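Long-range contacts in peptide ABC transporter, peptide-binding protein (Enterococcus faecalis, PDB 3O6P), which probably binds peptides outside the cell for uptake by an ABC transporter, the chain here being one excised part of the longer binding protein: residues R26-S30 / G218-V223; L168-D174 / F187-K192. One frame throughout, in Å; residues are numbered along the deposited sequence.

Contact 1 (R26-S30 / G218-V223); sequences RKAIS and GDMGVV
The guanidinium of R26 meets the loop after helix 202-218 with its edge: the carbonyl oxygens of D219 and M220 both lie near its plane, while the CA of G221 approaches obliquely. D219 O is gripped side-on by two nitrogens, R26 NH2 at 2.7 Å and R26 NE at 3.0 Å, the latter almost in line with the C=O bond. A weak third bond joins R26 NE to M220 O, also at 3.0 Å. Arginine suits this place because one flat group can satisfy carbonyls of the turn just beyond the helix end. The bend of its chain at chi3 (-63°) turns the guanidinium edge to them. A looser salt bridge links R26 NH2 to D219 OD2 at 3.5 Å, the two planes standing 79° apart; D219 pairs most strongly with Y182 and also bonds N184.

The helix closes in a Schellman motif whose C-prime residue, M220, has positive phi, a conformation more usual for glycine. Its selenomethionine side chain folds back at chi2 and chi3, so that CE lies 3.6 Å from S30 OG, a hydroxyl hydrogen-bonded to R35. S30, small enough for a close approach, also sets its CB 3.9 Å from V223 CG1. K27 runs extended past M220 CB and gives a weak bond from NZ to G218 O, 3.0 Å.

Helix 23-31 is thus fastened to the turn between helix 202-218 and strand 223-228, with R26 and I29 also packing on strand 5-11 and K27 on Y86 of helix 80-94.

Contact 2 (L168-D174 / F187-K192); sequences LDLFASD and FDKFVK
A short 3-10 turn, 169-171, packs against helix 185-195, which follows it after a loop; the nearest CA atoms are those of A172 and D188, 5.2 Å apart. The 3-10 turn shows in the bond from F171 N to L168 O, three residues back, whereas V191 N and K192 N bond four residues back in the helix. F187 fills the angle between the segments. With its CG anti to the backbone N (chi1 -176°), the ring reaches across and brings CZ to 3.2 Å from L168 O, which lies in the ring plane at the edge, while CE2 packs 3.8 Å from F171 CB. In one of its two conformers V191 sets CG2 against L168 CB and CG1 against A172 CB, where alanine's single methyl permits the close approach of the backbones.

Toward solvent the contact becomes polar. Two waters bridge D169 OD1 to V191 O, one reaching that helix carbonyl only weakly. At the outer end D174 and one conformer of K192 come from opposite directions into a salt bridge, D174 OD1 to K192 NZ, 3.1 Å, an exposed pairing that may differ in solution. Next to it, D188 uses both carboxylate oxygens on S173, a residue that offers an amide and a hydroxyl together: S173 N meets OD1 on the syn side at 2.8 Å, and S173 OG donates to the syn lone pair of D188 OD2 at 2.6 Å.

How the contacts relate
Contact 1 lies deep in the chain, while contact 2, its centre about 17 Å from that of contact 1, runs from a buried inner end to exposed D174 and K192. The chemistry follows: in 26-30 / 218-223 a buried arginine serves main-chain carbonyls at a helix end, whereas in 168-174 / 187-192 carboxylates pair with a serine, a lysine and water beside an apolar patch. Contact 1 joins segments far apart in sequence; contact 2 is local and falls within the intervening chain. They meet directly where, in one of the two V222 conformers, V222 CG2 packs 3.9 Å from F171 CZ. Helix 202-218 serves both, ending in contact 1 and offering I216 to F171 and F187 of contact 2.

Contact 1 (R26-S30 / G218-V223)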
loop_
_atom_site.group_PDB
_atom_site.type_symbol
_atom_site.label_atom_id
_atom_site.label_comp_id
_atom_site.label_asym_id
_atom_site.label_seq_id
_atom_site.Cartn_x
_atom_site.Cartn_y
_atom_site.Cartn_z
ATOM N N ARG A 26 3.442 7.977 -6.491
ATOM C CA ARG A 26 2.841 6.828 -5.838
ATOM C C ARG A 26 1.442 6.493 -6.422
ATOM O O ARG A 26 1.118 5.331 -6.682
ATOM C CB ARG A 26 2.776 7.039 -4.340
ATOM C CG ARG A 26 4.137 7.311 -3.697
ATOM C CD ARG A 26 4.034 7.160 -2.160
ATOM N NE ARG A 26 3.118 8.135 -1.539
ATOM C CZ ARG A 26 3.459 9.336 -1.071
ATOM N NH1 ARG A 26 4.720 9.794 -1.170
ATOM N NH2 ARG A 26 2.507 10.099 -0.532
ATOM N N LYS A 27 0.659 7.524 -6.680
ATOM C CA LYS A 27 -0.631 7.364 -7.335
ATOM C C LYS A 27 -0.491 6.853 -8.777
ATOM O O LYS A 27 -1.291 6.007 -9.188
ATOM C CB LYS A 27 -1.419 8.685 -7.280
ATOM C CG LYS A 27 -1.851 9.033 -5.831
ATOM C CD LYS A 27 -2.348 10.446 -5.748
ATOM C CE LYS A 27 -2.478 10.762 -4.262
ATOM N NZ LYS A 27 -3.081 12.114 -4.075
ATOM N N ALA A 28 0.496 7.363 -9.545
ATOM C CA ALA A 28 0.664 6.904 -10.936
ATOM C C ALA A 28 0.933 5.395 -10.934
ATOM O O ALA A 28 0.366 4.638 -11.751
ATOM C CB ALA A 28 1.805 7.659 -11.614
ATOM N N ILE A 29 1.742 4.951 -9.970
ATOM C CA ILE A 29 2.059 3.519 -9.829
ATOM C C ILE A 29 0.762 2.747 -9.541
ATOM O O ILE A 29 0.448 1.755 -10.239
ATOM C CB ILE A 29 3.134 3.325 -8.739
ATOM C CG1 ILE A 29 4.492 3.781 -9.303
ATOM C CG2 ILE A 29 3.203 1.865 -8.300
ATOM C CD1 ILE A 29 5.611 3.927 -8.226
ATOM N N SER A 30 -0.011 3.210 -8.547
ATOM C CA SER A 30 -1.252 2.515 -8.230
ATOM C C SER A 30 -2.252 2.490 -9.406
ATOM O O SER A 30 -2.880 1.453 -9.693
ATOM C CB SER A 30 -1.885 3.067 -6.958
ATOM O OG SER A 30 -3.082 2.368 -6.635
ATOM N N GLY A 218 -5.415 8.345 0.641
ATOM C CA GLY A 218 -5.511 9.637 -0.062
ATOM C C GLY A 218 -4.184 10.124 -0.617
ATOM O O GLY A 218 -4.163 10.827 -1.622
ATOM N N ASP A 219 -3.078 9.779 0.037
ATOM C CA ASP A 219 -1.757 10.112 -0.529
ATOM C C ASP A 219 -1.000 8.844 -0.955
ATOM O O ASP A 219 0.186 8.900 -1.196
ATOM C CB ASP A 219 -0.896 11.088 0.338
ATOM C CG ASP A 219 -0.318 10.449 1.572
ATOM O OD1 ASP A 219 -0.745 9.319 1.920
ATOM O OD2 ASP A 219 0.578 11.081 2.203
HETATM N N MSE A 220 -1.727 7.723 -1.064
HETATM C CA MSE A 220 -1.186 6.419 -1.484
HETATM C C MSE A 220 0.170 6.111 -0.858
HETATM O O MSE A 220 1.151 5.827 -1.551
HETATM C CB MSE A 220 -1.168 6.275 -3.026
HETATM C CG MSE A 220 -1.063 4.846 -3.520
HETATM SE SE MSE A 220 -2.616 3.775 -3.066
HETATM C CE MSE A 220 -3.987 4.748 -4.033
ATOM N N GLY A 221 0.200 6.100 0.469
ATOM C CA GLY A 221 1.473 5.936 1.178
ATOM C C GLY A 221 2.046 4.540 1.058
ATOM O O GLY A 221 3.279 4.348 1.222
ATOM N N VAL A 222 1.160 3.577 0.794
ATOM C CA VAL A 222 1.501 2.201 0.462
ATOM C C VAL A 222 0.526 1.793 -0.662
ATOM O O VAL A 222 -0.553 2.380 -0.762
ATOM C CB VAL A 222 1.374 1.278 1.715
ATOM C CG1 VAL A 222 -0.066 1.258 2.243
ATOM C CG2 VAL A 222 1.860 -0.137 1.407
ATOM N N VAL A 223 0.894 0.824 -1.504
ATOM C CA VAL A 223 0.087 0.469 -2.688
ATOM C C VAL A 223 -0.523 -0.927 -2.464
ATOM O O VAL A 223 0.144 -1.940 -2.725
ATOM C CB VAL A 223 0.916 0.523 -4.014
ATOM C CG1 VAL A 223 0.022 0.130 -5.224
ATOM C CG2 VAL A 223 1.511 1.920 -4.233
#

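Contact 2 (L168-D174 / F187-K192)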
loop_
_atom_site.group_PDB
_atom_site.type_symbol
_atom_site.label_atom_id
_atom_site.label_comp_id
_atom_site.label_asym_id
_atom_site.label_seq_id
_atom_site.Cartn_x
_atom_site.Cartn_y
_atom_site.Cartn_z
ATOM N N LEU A 168 -3.341 -0.420 10.356
ATOM C CA LEU A 168 -3.023 0.992 10.281
ATOM C C LEU A 168 -1.761 1.329 11.094
ATOM O O LEU A 168 -0.945 2.140 10.654
ATOM C CB LEU A 168 -4.212 1.839 10.729
ATOM C CG LEU A 168 -5.479 1.640 9.890
ATOM C CD1 LEU A 168 -6.692 2.195 10.656
ATOM C CD2 LEU A 168 -5.344 2.347 8.513
ATOM N N ASP A 169 -1.579 0.668 12.233
ATOM C CA ASP A 169 -0.415 0.946 13.081
ATOM C C ASP A 169 0.924 0.738 12.352
ATOM O O ASP A 169 1.923 1.374 12.685
ATOM C CB ASP A 169 -0.412 0.071 14.350
ATOM C CG ASP A 169 -1.452 0.502 15.382
ATOM O OD1 ASP A 169 -2.024 1.624 15.260
ATOM O OD2 ASP A 169 -1.681 -0.299 16.334
ATOM N N LEU A 170 0.934 -0.150 11.359
ATOM C CA LEU A 170 2.149 -0.493 10.654
ATOM C C LEU A 170 2.775 0.706 9.991
ATOM O O LEU A 170 3.990 0.681 9.754
ATOM C CB LEU A 170 1.859 -1.540 9.564
ATOM C CG LEU A 170 1.157 -2.830 10.020
ATOM C CD1 LEU A 170 0.828 -3.688 8.781
ATOM C CD2 LEU A 170 1.986 -3.639 11.019
ATOM N N PHE A 171 1.964 1.735 9.690
ATOM C CA PHE A 171 2.435 2.826 8.831
ATOM C C PHE A 171 2.630 4.133 9.570
ATOM O O PHE A 171 2.861 5.178 8.967
ATOM C CB PHE A 171 1.593 2.944 7.553
ATOM C CG PHE A 171 1.668 1.711 6.723
ATOM C CD1 PHE A 171 2.824 1.432 5.987
ATOM C CD2 PHE A 171 0.651 0.763 6.776
ATOM C CE1 PHE A 171 2.943 0.249 5.267
ATOM C CE2 PHE A 171 0.756 -0.437 6.073
ATOM C CZ PHE A 171 1.900 -0.698 5.302
ATOM N N ALA A 172 2.504 4.061 10.887
ATOM C CA ALA A 172 2.961 5.156 11.732
ATOM C C ALA A 172 4.430 5.396 11.377
ATOM O O ALA A 172 5.175 4.437 11.108
ATOM C CB ALA A 172 2.830 4.783 13.210
ATOM N N SER A 173 4.853 6.656 11.406
ATOM C CA SER A 173 6.193 7.018 10.933
ATOM C C SER A 173 7.297 6.323 11.710
ATOM O O SER A 173 8.377 6.102 11.175
ATOM C CB SER A 173 6.405 8.539 11.008
ATOM O OG SER A 173 6.377 8.955 12.363
ATOM N N ASP A 174 7.019 6.001 12.979
ATOM C CA ASP A 174 7.994 5.385 13.875
ATOM C C ASP A 174 7.791 3.876 14.102
ATOM O O ASP A 174 8.401 3.288 15.012
ATOM C CB ASP A 174 8.018 6.128 15.215
ATOM C CG ASP A 174 6.639 6.226 15.887
ATOM O OD1 ASP A 174 6.587 6.830 16.990
ATOM O OD2 ASP A 174 5.618 5.750 15.326
ATOM N N PHE A 187 -1.605 11.245 9.297
ATOM C CA PHE A 187 -1.767 9.816 9.515
ATOM C C PHE A 187 -1.327 9.449 10.934
ATOM O O PHE A 187 -2.092 8.779 11.683
ATOM C CB PHE A 187 -1.001 8.986 8.498
ATOM C CG PHE A 187 -1.239 7.505 8.654
ATOM C CD1 PHE A 187 -2.372 6.901 8.072
ATOM C CD2 PHE A 187 -0.352 6.719 9.396
ATOM C CE1 PHE A 187 -2.611 5.554 8.199
ATOM C CE2 PHE A 187 -0.582 5.342 9.548
ATOM C CZ PHE A 187 -1.719 4.752 8.958
ATOM N N ASP A 188 -0.128 9.915 11.320
ATOM C CA ASP A 188 0.380 9.631 12.666
ATOM C C ASP A 188 -0.615 10.109 13.728
ATOM O O ASP A 188 -0.888 9.393 14.721
ATOM C CB ASP A 188 1.712 10.344 12.925
ATOM C CG ASP A 188 2.929 9.568 12.426
ATOM O OD1 ASP A 188 2.803 8.572 11.674
ATOM O OD2 ASP A 188 4.039 9.998 12.792
ATOM N N LYS A 189 -1.146 11.317 13.527
ATOM C CA LYS A 189 -2.081 11.919 14.466
ATOM C C LYS A 189 -3.271 10.998 14.670
ATOM O O LYS A 189 -3.627 10.686 15.794
ATOM C CB LYS A 189 -2.557 13.294 13.968
ATOM C CG LYS A 189 -3.427 14.054 14.979
ATOM C CD LYS A 189 -4.083 15.252 14.348
ATOM C CE LYS A 189 -5.363 14.839 13.633
ATOM N NZ LYS A 189 -6.061 16.013 13.050
ATOM N N PHE A 190 -3.878 10.553 13.577
ATOM C CA PHE A 190 -5.073 9.714 13.670
ATOM C C PHE A 190 -4.771 8.331 14.280
ATOM O O PHE A 190 -5.505 7.870 15.177
ATOM C CB PHE A 190 -5.727 9.557 12.283
ATOM C CG PHE A 190 -6.323 10.831 11.721
ATOM C CD1 PHE A 190 -7.250 11.583 12.443
ATOM C CD2 PHE A 190 -6.010 11.228 10.411
ATOM C CE1 PHE A 190 -7.827 12.760 11.870
ATOM C CE2 PHE A 190 -6.571 12.387 9.834
ATOM C CZ PHE A 190 -7.479 13.155 10.575
ATOM N N VAL A 191 -3.710 7.684 13.794
ATOM C CA VAL A 191 -3.476 6.300 14.182
ATOM C C VAL A 191 -3.037 6.190 15.634
ATOM O O VAL A 191 -3.380 5.224 16.318
ATOM C CB VAL A 191 -2.540 5.533 13.189
ATOM C CG1 VAL A 191 -1.103 6.032 13.261
ATOM C CG2 VAL A 191 -2.599 4.054 13.471
ATOM N N LYS A 192 -2.303 7.192 16.110
ATOM C CA LYS A 192 -1.895 7.239 17.505
ATOM C C LYS A 192 -3.082 7.565 18.403
ATOM O O LYS A 192 -3.261 6.939 19.444
ATOM C CB LYS A 192 -0.789 8.276 17.699
ATOM C CG LYS A 192 0.494 7.958 16.953
ATOM C CD LYS A 192 1.497 7.246 17.831
ATOM C CE LYS A 192 2.828 7.019 17.093
ATOM N NZ LYS A 192 3.803 8.154 17.186
HETATM O O HOH W 1 -0.373 3.560 16.290
HETATM O O HOH W 2 -4.437 2.849 16.042
HETATM O O HOH W 3 3.111 8.235 8.839
#